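PDB 6DY3: N-acylethanolamine-hydrolyzing acid amidase subunit beta from Caenorhabditis elegans, which forms the beta subunit of a heterodimeric amidase of the acid ceramidase family that probably hydrolyses N-acylethanolamines such as N-palmitoylethanolamine to ethanolamine and free fatty acids. Local coordinates for residues V5-A10 and L150-N155; V55-R60 and T209-V214. One frame throughout, in Å; residues are numbered along the deposited sequence.

Contact 1: residues V5-A10 and L150-N155; sequences VAQNSA and LNVDAN
Val5 and Gln7 meet Leu150 in the apolar part of this contact, and one methyl group serves both. CD1 of Leu150 lies 4.1 Å from Val5 CG1 and 3.9 Å from Gln7 CB, the leucine crossing both side chains at a slant. Leu150 thus spans the two residues of the strand whose side chains both turn to the loop, while that of Ala6 between them turns away. With Val5 CG1 anti to the backbone N (chi1 163°), this branch is the one presented to the leucine. Val5 also packs on Ile13, Ile125 and Ala127, and Leu150 on Leu159.

Residues 5-7 end the strand that starts next to Cys1, probably the nucleophile, in one of the two antiparallel sheets of the Ntn-hydrolase alpha-beta-beta-alpha sandwich; residues 8-10 leave it as a loop. Segment 150-155 is the connection from strand 145-149, the outermost strand, within this chain, of the other sheet, to strand 158-161, which pairs with strand 2-7. The contact therefore lies where the chain passes between sheets, and the CA atoms of Gln7 and Val152 remain 7.5 Å apart.

The remaining contact pairs a methyl with an amide. Gln7 is fully extended (chi1 -174°, chi2 177°), which carries its carboxamide to Val152, the two side chains crossing at about a right angle. Val152 CG1 lies obliquely above the amide plane, on the oxygen side, 3.4 Å from Gln7 OE1 and 4.0 Å from Gln7 CD.

Hydrogen bonds fix that amide from outside: NE2 binds Gly11 O and OE1 accepts from Asn132 N, while Asn132 OD1 takes the Val152 amide N, so one residue holds both partners. Within the loop, Asn155 N bonds to Val152 O at 3.0 Å, closing the short 3-10 turn that starts at the valine.

Contact 2: residues V55-R60 and T209-V214; sequences VLTGQR and TVFSTV
Thr57 faces Phe211 and Thr213 across the interior of the alpha-beta-beta-alpha sandwich that defines the Ntn hydrolases. Strand 57-60 belongs to the seven-stranded antiparallel sheet and strand 209-215 to the five-stranded one. The closest CA atoms, those of Thr57 and Thr213, are 9.0 Å apart, a separation that side chains bridge and backbones do not. The contact is correspondingly small, burying 85 Å² in total, about half of it on Thr57.

Thr57 divides its two branches between its partners. Its chi1 of -52° puts CG2 anti to the backbone N and OG1 beside that N, so that the methyl goes to Thr213 and the hydroxyl to the side of Phe211. OG1 merely brushes the ring edge; its polar partner is NH1 of Arg17, probably important for activity, through a weak hydrogen bond. The side chain of Thr57 comes within about 8 Å of that of Cys1, the likely nucleophile, which places this packing beside the probable active site.

Phe211 offers the far end of its ring, with CZ 4.2 Å from Thr57 OG1. The hydroxyl sits at the ring edge, near its plane, and the two side chains run past each other in opposite directions.

Thr213 meets Thr57 through its methyl, while its hydroxyl is engaged elsewhere: OG1, anti to the backbone N (chi1 -170°), hydrogen-bonds with Thr230 OG1, and Phe226 packs on the same side chain. Approaching tip to tip, the two threonines bring Thr57 CG2 to 4.0 Å from Thr213 CG2.

Contacts 1 and 2 have centres 22 Å apart and do not touch, their nearest atoms being about 9 Å from each other. Their segments alternate along the chain, in the order 5-10, 55-60, 150-155, 209-214, so each ties an early part of the subunit to a late one. Both reach the five-stranded sheet, where strands 2-7 and 209-215 flank strand 13-20, the bearer of Arg17. Contact 2 lies nearer the centre of the chain, next to Arg17; contact 1 is farther out. Contact 2 packs the two sheets face to face, whereas contact 1 packs the connection between them against strand 2-7.

Contact 1: residues V5-A10 and L150-N155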
loop_
_atom_site.group_PDB
_atom_site.type_symbol
_atom_site.label_atom_id
_atom_site.label_comp_id
_atom_site.label_asym_id
_atom_site.label_seq_id
_atom_site.Cartn_x
_atom_site.Cartn_y
_atom_site.Cartn_z
ATOM N N VAL B 5 7.617 8.398 8.080
ATOM C CA VAL B 5 9.022 8.306 7.711
ATOM C C VAL B 5 9.809 9.217 8.641
ATOM O O VAL B 5 9.432 10.376 8.840
ATOM C CB VAL B 5 9.253 8.692 6.239
ATOM C CG1 VAL B 5 10.735 9.003 5.978
ATOM C CG2 VAL B 5 8.792 7.563 5.346
ATOM N N ALA B 6 10.904 8.697 9.200
ATOM C CA ALA B 6 11.723 9.443 10.148
ATOM C C ALA B 6 13.197 9.133 9.929
ATOM O O ALA B 6 13.565 7.987 9.652
ATOM C CB ALA B 6 11.336 9.119 11.601
ATOM N N GLN B 7 14.039 10.158 10.056
ATOM C CA GLN B 7 15.486 9.996 9.994
ATOM C C GLN B 7 16.085 10.401 11.335
ATOM O O GLN B 7 15.912 11.543 11.776
ATOM C CB GLN B 7 16.088 10.821 8.856
ATOM C CG GLN B 7 17.566 10.564 8.662
ATOM C CD GLN B 7 18.157 11.327 7.497
ATOM O OE1 GLN B 7 17.516 12.192 6.901
ATOM N NE2 GLN B 7 19.384 10.988 7.150
ATOM N N ASN B 8 16.783 9.470 11.981
ATOM C CA ASN B 8 17.326 9.742 13.302
ATOM C C ASN B 8 18.627 10.531 13.179
ATOM O O ASN B 8 19.075 10.887 12.086
ATOM C CB ASN B 8 17.530 8.439 14.076
ATOM C CG ASN B 8 18.513 7.502 13.407
ATOM O OD1 ASN B 8 19.294 7.905 12.546
ATOM N ND2 ASN B 8 18.490 6.241 13.812
ATOM N N SER B 9 19.246 10.806 14.331
ATOM C CA SER B 9 20.477 11.589 14.343
ATOM C C SER B 9 21.598 10.863 13.613
ATOM O O SER B 9 22.411 11.492 12.926
ATOM C CB SER B 9 20.886 11.889 15.785
ATOM O OG SER B 9 19.869 12.600 16.468
ATOM N N ALA B 10 21.642 9.534 13.727
ATOM C CA ALA B 10 22.665 8.741 13.056
ATOM C C ALA B 10 22.482 8.687 11.544
ATOM O O ALA B 10 23.359 8.156 10.855
ATOM C CB ALA B 10 22.676 7.319 13.615
ATOM N N LEU B 150 12.101 15.513 3.732
ATOM C CA LEU B 150 12.703 15.700 5.044
ATOM C C LEU B 150 13.677 16.874 5.025
ATOM O O LEU B 150 14.329 17.157 4.015
ATOM C CB LEU B 150 13.438 14.431 5.478
ATOM C CG LEU B 150 12.608 13.234 5.945
ATOM C CD1 LEU B 150 13.496 12.014 6.125
ATOM C CD2 LEU B 150 11.898 13.560 7.252
ATOM N N ASN B 151 13.760 17.571 6.164
ATOM C CA ASN B 151 14.680 18.697 6.339
ATOM C C ASN B 151 15.268 18.578 7.750
ATOM O O ASN B 151 14.889 19.308 8.671
ATOM C CB ASN B 151 13.971 20.032 6.123
ATOM C CG ASN B 151 14.935 21.168 5.861
ATOM O OD1 ASN B 151 16.123 21.082 6.183
ATOM N ND2 ASN B 151 14.427 22.248 5.284
ATOM N N VAL B 152 16.214 17.649 7.916
ATOM C CA VAL B 152 16.745 17.366 9.248
ATOM C C VAL B 152 17.459 18.579 9.823
ATOM O O VAL B 152 17.430 18.805 11.039
ATOM C CB VAL B 152 17.675 16.135 9.215
ATOM C CG1 VAL B 152 16.879 14.869 8.901
ATOM C CG2 VAL B 152 18.806 16.333 8.208
ATOM N N ASP B 153 18.096 19.385 8.973
ATOM C CA ASP B 153 18.791 20.566 9.470
ATOM C C ASP B 153 17.824 21.638 9.951
ATOM O O ASP B 153 18.206 22.474 10.777
ATOM C CB ASP B 153 19.721 21.122 8.392
ATOM C CG ASP B 153 20.885 20.184 8.085
ATOM O OD1 ASP B 153 21.216 19.319 8.930
ATOM O OD2 ASP B 153 21.482 20.319 6.997
ATOM N N ALA B 154 16.588 21.636 9.453
ATOM C CA ALA B 154 15.534 22.503 9.959
ATOM C C ALA B 154 14.730 21.847 11.077
ATOM O O ALA B 154 13.633 22.318 11.404
ATOM C CB ALA B 154 14.605 22.919 8.819
ATOM N N ASN B 155 15.255 20.770 11.666
ATOM C CA ASN B 155 14.573 20.033 12.727
ATOM C C ASN B 155 13.274 19.400 12.232
ATOM O O ASN B 155 12.323 19.226 13.000
ATOM C CB ASN B 155 14.299 20.931 13.938
ATOM C CG ASN B 155 14.073 20.135 15.211
ATOM O OD1 ASN B 155 14.731 19.121 15.446
ATOM N ND2 ASN B 155 13.132 20.586 16.034
#

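Contact 2: residues V55-R60 and T209-V214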
loop_
_atom_site.group_PDB
_atom_site.type_symbol
_atom_site.label_atom_id
_atom_site.label_comp_id
_atom_site.label_asym_id
_atom_site.label_seq_id
_atom_site.Cartn_x
_atom_site.Cartn_y
_atom_site.Cartn_z
ATOM N N VAL B 55 1.083 -4.040 -5.377
ATOM C CA VAL B 55 1.782 -3.714 -4.138
ATOM C C VAL B 55 1.422 -2.295 -3.720
ATOM O O VAL B 55 1.590 -1.353 -4.501
ATOM C CB VAL B 55 3.312 -3.845 -4.279
ATOM C CG1 VAL B 55 4.008 -3.482 -2.955
ATOM C CG2 VAL B 55 3.693 -5.248 -4.718
ATOM N N LEU B 56 0.957 -2.140 -2.476
ATOM C CA LEU B 56 0.737 -0.829 -1.886
ATOM C C LEU B 56 1.644 -0.547 -0.696
ATOM O O LEU B 56 1.698 0.602 -0.240
ATOM C CB LEU B 56 -0.728 -0.672 -1.452
ATOM C CG LEU B 56 -1.756 -0.763 -2.585
ATOM C CD1 LEU B 56 -3.161 -0.682 -2.027
ATOM C CD2 LEU B 56 -1.534 0.323 -3.634
ATOM N N THR B 57 2.349 -1.553 -0.186
ATOM C CA THR B 57 3.368 -1.383 0.846
ATOM C C THR B 57 4.524 -2.286 0.444
ATOM O O THR B 57 4.390 -3.512 0.493
ATOM C CB THR B 57 2.842 -1.762 2.233
ATOM O OG1 THR B 57 1.615 -1.073 2.501
ATOM C CG2 THR B 57 3.872 -1.427 3.314
ATOM N N GLY B 58 5.645 -1.692 0.036
ATOM C CA GLY B 58 6.717 -2.470 -0.551
ATOM C C GLY B 58 8.075 -1.836 -0.360
ATOM O O GLY B 58 8.205 -0.717 0.143
ATOM N N GLN B 59 9.096 -2.574 -0.794
ATOM C CA GLN B 59 10.479 -2.202 -0.539
ATOM C C GLN B 59 11.377 -2.712 -1.658
ATOM O O GLN B 59 11.259 -3.862 -2.092
ATOM C CB GLN B 59 10.960 -2.771 0.801
ATOM C CG GLN B 59 12.384 -2.396 1.159
ATOM C CD GLN B 59 12.878 -3.126 2.390
ATOM O OE1 GLN B 59 13.145 -2.510 3.420
ATOM N NE2 GLN B 59 13.016 -4.447 2.286
ATOM N N ARG B 60 12.282 -1.847 -2.111
ATOM C CA ARG B 60 13.385 -2.260 -2.964
ATOM C C ARG B 60 14.596 -2.458 -2.055
ATOM O O ARG B 60 15.256 -1.473 -1.693
ATOM C CB ARG B 60 13.668 -1.201 -4.029
ATOM C CG ARG B 60 14.820 -1.516 -4.961
ATOM C CD ARG B 60 14.368 -2.322 -6.159
ATOM N NE ARG B 60 15.318 -2.233 -7.266
ATOM C CZ ARG B 60 15.155 -2.827 -8.442
ATOM N NH1 ARG B 60 14.074 -3.560 -8.678
ATOM N NH2 ARG B 60 16.076 -2.689 -9.387
ATOM N N THR B 209 -7.402 -1.261 12.204
ATOM C CA THR B 209 -6.033 -1.529 11.787
ATOM C C THR B 209 -5.867 -3.012 11.469
ATOM O O THR B 209 -6.102 -3.869 12.327
ATOM C CB THR B 209 -5.053 -1.093 12.872
ATOM O OG1 THR B 209 -5.317 0.264 13.244
ATOM C CG2 THR B 209 -3.624 -1.199 12.365
ATOM N N VAL B 210 -5.481 -3.309 10.225
ATOM C CA VAL B 210 -5.247 -4.692 9.814
ATOM C C VAL B 210 -3.853 -5.142 10.223
ATOM O O VAL B 210 -3.682 -6.160 10.905
ATOM C CB VAL B 210 -5.464 -4.848 8.297
ATOM C CG1 VAL B 210 -5.042 -6.246 7.825
ATOM C CG2 VAL B 210 -6.911 -4.595 7.952
ATOM N N PHE B 211 -2.831 -4.402 9.794
ATOM C CA PHE B 211 -1.462 -4.734 10.149
ATOM C C PHE B 211 -0.667 -3.470 10.423
ATOM O O PHE B 211 -1.032 -2.368 10.010
ATOM C CB PHE B 211 -0.758 -5.558 9.058
ATOM C CG PHE B 211 -0.575 -4.834 7.746
ATOM C CD1 PHE B 211 0.404 -3.867 7.595
ATOM C CD2 PHE B 211 -1.339 -5.178 6.647
ATOM C CE1 PHE B 211 0.578 -3.225 6.393
ATOM C CE2 PHE B 211 -1.160 -4.542 5.436
ATOM C CZ PHE B 211 -0.201 -3.568 5.308
ATOM N N SER B 212 0.443 -3.663 11.125
ATOM C CA SER B 212 1.463 -2.648 11.336
ATOM C C SER B 212 2.780 -3.211 10.824
ATOM O O SER B 212 3.077 -4.388 11.044
ATOM C CB SER B 212 1.597 -2.276 12.818
ATOM O OG SER B 212 0.422 -1.690 13.338
ATOM N N THR B 213 3.569 -2.377 10.144
ATOM C CA THR B 213 4.825 -2.824 9.562
ATOM C C THR B 213 5.876 -1.734 9.697
ATOM O O THR B 213 5.565 -0.545 9.811
ATOM C CB THR B 213 4.656 -3.219 8.083
ATOM O OG1 THR B 213 5.842 -3.871 7.613
ATOM C CG2 THR B 213 4.383 -2.006 7.225
ATOM N N VAL B 214 7.133 -2.164 9.702
ATOM C CA VAL B 214 8.276 -1.264 9.727
ATOM C C VAL B 214 9.233 -1.698 8.630
ATOM O O VAL B 214 9.468 -2.897 8.433
ATOM C CB VAL B 214 8.985 -1.260 11.099
ATOM C CG1 VAL B 214 10.173 -0.306 11.082
ATOM C CG2 VAL B 214 8.010 -0.889 12.218
#